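Local coordinates for putative uncharacterized protein (Coprinopsis cinerea, PDB 3W9A) that is a fungal glycoside hydrolase of family 131 whose catalytic domain, a beta-jelly roll, probably cleaves beta-glucans, at residues A[171-176]-A[227-232]. Sequence-based numbering, arbitrary orientation.
Sequences GLWAST and ITTQIG
With CG of Trp-173 anti to its carbonyl carbon (chi1 -62°) and CG1 of Ile-227 anti to the backbone N (chi1 -169°), which carries CD1 out over the indole, the two side chains meet between strand 169-176 and the loop after strand 213-224. The geometry is that of a CH-pi contact: CD1 of Ile-227 sits 3.4 Å from the centroid of the five-membered ring of Trp-173, only 13° off the ring normal. The second branch of Ile-227 lies over the same face, its CG2 3.6 Å from CH2 of Trp-173, so one methyl covers the pyrrole part and the other the far end of the benzo part. Thr-229 adds a lesser touch, its CG2 reaching CZ3 of Trp-173 obliquely at 3.9 Å. Further along, CD1 of Ile-231 makes a loose approach to OG of Ser-175 at 4.4 Å; that hydroxyl is hydrogen-bonded to Asn-179 O and Asn-158 OD1. The indole also has a polar tie: NE1 of Trp-173 hydrogen-bonds to Asp-162 on the neighbouring strand 157-164, which helps fix the ring's rotation. Leucine in place of Trp-173 would probably leave Asp-162 without this N-H partner and strip Ile-227 of the flat surface under its two methyls. Phe-95 and His-97 of strand 93-101 give Ile-227 further support. No hydrogen bond links the two segments, and 188 Å² is buried in all; what joins them is therefore apolar and CH-pi packing, on the face of the strand that bears Trp-173 and Ser-175, away from buried Leu-172 and Ala-174, with the polar groups of Trp-173 and Ser-175 engaged by other partners.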
loop_
_atom_site.group_PDB
_atom_site.type_symbol
_atom_site.label_atom_id
_atom_site.label_comp_id
_atom_site.label_asym_id
_atom_site.label_seq_id
_atom_site.Cartn_x
_atom_site.Cartn_y
_atom_site.Cartn_z
ATOM N N GLY A 171 3.110 -8.007 13.202
ATOM C CA GLY A 171 1.898 -8.795 13.033
ATOM C C GLY A 171 1.022 -8.181 11.967
ATOM O O GLY A 171 1.388 -7.163 11.345
ATOM N N LEU A 172 -0.144 -8.786 11.747
ATOM C CA LEU A 172 -1.049 -8.340 10.699
ATOM C C LEU A 172 -2.499 -8.253 11.191
ATOM O O LEU A 172 -3.024 -9.208 11.806
ATOM C CB LEU A 172 -0.969 -9.291 9.511
ATOM C CG LEU A 172 -1.835 -8.912 8.314
ATOM C CD1 LEU A 172 -1.250 -7.673 7.635
ATOM C CD2 LEU A 172 -1.975 -10.085 7.343
ATOM N N TRP A 173 -3.133 -7.110 10.934
ATOM C CA TRP A 173 -4.575 -6.967 11.108
ATOM C C TRP A 173 -5.209 -6.979 9.708
ATOM O O TRP A 173 -4.647 -6.430 8.760
ATOM C CB TRP A 173 -4.931 -5.695 11.871
ATOM C CG TRP A 173 -4.381 -5.648 13.265
ATOM C CD1 TRP A 173 -3.074 -5.542 13.617
ATOM C CD2 TRP A 173 -5.122 -5.695 14.491
ATOM N NE1 TRP A 173 -2.947 -5.524 14.989
ATOM C CE2 TRP A 173 -4.192 -5.594 15.550
ATOM C CE3 TRP A 173 -6.489 -5.779 14.800
ATOM C CZ2 TRP A 173 -4.575 -5.621 16.899
ATOM C CZ3 TRP A 173 -6.872 -5.797 16.139
ATOM C CH2 TRP A 173 -5.910 -5.726 17.175
ATOM N N ALA A 174 -6.364 -7.609 9.571
ATOM C CA ALA A 174 -7.030 -7.711 8.269
ATOM C C ALA A 174 -8.546 -7.835 8.384
ATOM O O ALA A 174 -9.089 -8.267 9.406
ATOM C CB ALA A 174 -6.468 -8.875 7.461
ATOM N N SER A 175 -9.214 -7.387 7.332
ATOM C CA SER A 175 -10.644 -7.570 7.143
ATOM C C SER A 175 -10.960 -7.191 5.702
ATOM O O SER A 175 -10.068 -6.706 4.978
ATOM C CB SER A 175 -11.442 -6.687 8.094
ATOM O OG SER A 175 -11.463 -5.345 7.651
ATOM N N THR A 176 -12.212 -7.410 5.289
ATOM C CA THR A 176 -12.687 -6.963 3.978
ATOM C C THR A 176 -13.755 -5.864 4.097
ATOM O O THR A 176 -14.438 -5.731 5.112
ATOM C CB THR A 176 -13.265 -8.123 3.133
ATOM O OG1 THR A 176 -14.359 -8.722 3.823
ATOM C CG2 THR A 176 -12.204 -9.195 2.873
ATOM N N ILE A 227 -4.732 0.356 18.188
ATOM C CA ILE A 227 -5.168 0.318 16.787
ATOM C C ILE A 227 -6.625 0.766 16.628
ATOM O O ILE A 227 -7.478 0.455 17.455
ATOM C CB ILE A 227 -4.940 -1.086 16.165
ATOM C CG1 ILE A 227 -5.143 -1.056 14.649
ATOM C CG2 ILE A 227 -5.862 -2.140 16.785
ATOM C CD1 ILE A 227 -4.873 -2.393 13.968
ATOM N N THR A 228 -6.896 1.521 15.569
ATOM C CA THR A 228 -8.257 1.811 15.146
ATOM C C THR A 228 -8.718 0.640 14.278
ATOM O O THR A 228 -8.154 0.393 13.216
ATOM C CB THR A 228 -8.314 3.104 14.316
ATOM O OG1 THR A 228 -7.733 4.185 15.063
ATOM C CG2 THR A 228 -9.763 3.448 13.952
ATOM N N THR A 229 -9.710 -0.110 14.747
ATOM C CA THR A 229 -10.128 -1.325 14.042
ATOM C C THR A 229 -11.278 -1.012 13.096
ATOM O O THR A 229 -11.473 -1.704 12.098
ATOM C CB THR A 229 -10.592 -2.409 15.018
ATOM O OG1 THR A 229 -11.664 -1.874 15.798
ATOM C CG2 THR A 229 -9.454 -2.849 15.932
ATOM N N GLN A 230 -12.026 0.047 13.420
ATOM C CA GLN A 230 -13.239 0.405 12.692
ATOM C C GLN A 230 -12.880 1.040 11.354
ATOM O O GLN A 230 -12.032 1.948 11.301
ATOM C CB GLN A 230 -14.083 1.385 13.521
ATOM C CG GLN A 230 -15.243 2.034 12.780
ATOM C CD GLN A 230 -16.094 2.900 13.683
ATOM O OE1 GLN A 230 -16.587 2.433 14.693
ATOM N NE2 GLN A 230 -16.271 4.167 13.321
ATOM N N ILE A 231 -13.533 0.554 10.302
ATOM C CA ILE A 231 -13.391 1.114 8.967
ATOM C C ILE A 231 -14.400 2.228 8.803
ATOM O O ILE A 231 -15.592 2.007 8.978
ATOM C CB ILE A 231 -13.643 0.074 7.852
ATOM C CG1 ILE A 231 -12.804 -1.191 8.075
ATOM C CG2 ILE A 231 -13.347 0.685 6.493
ATOM C CD1 ILE A 231 -11.303 -0.988 8.005
ATOM N N GLY A 232 -13.913 3.416 8.456
ATOM C CA GLY A 232 -14.755 4.588 8.256
ATOM C C GLY A 232 -15.550 4.933 9.497
ATOM O O GLY A 232 -15.026 4.867 10.616
#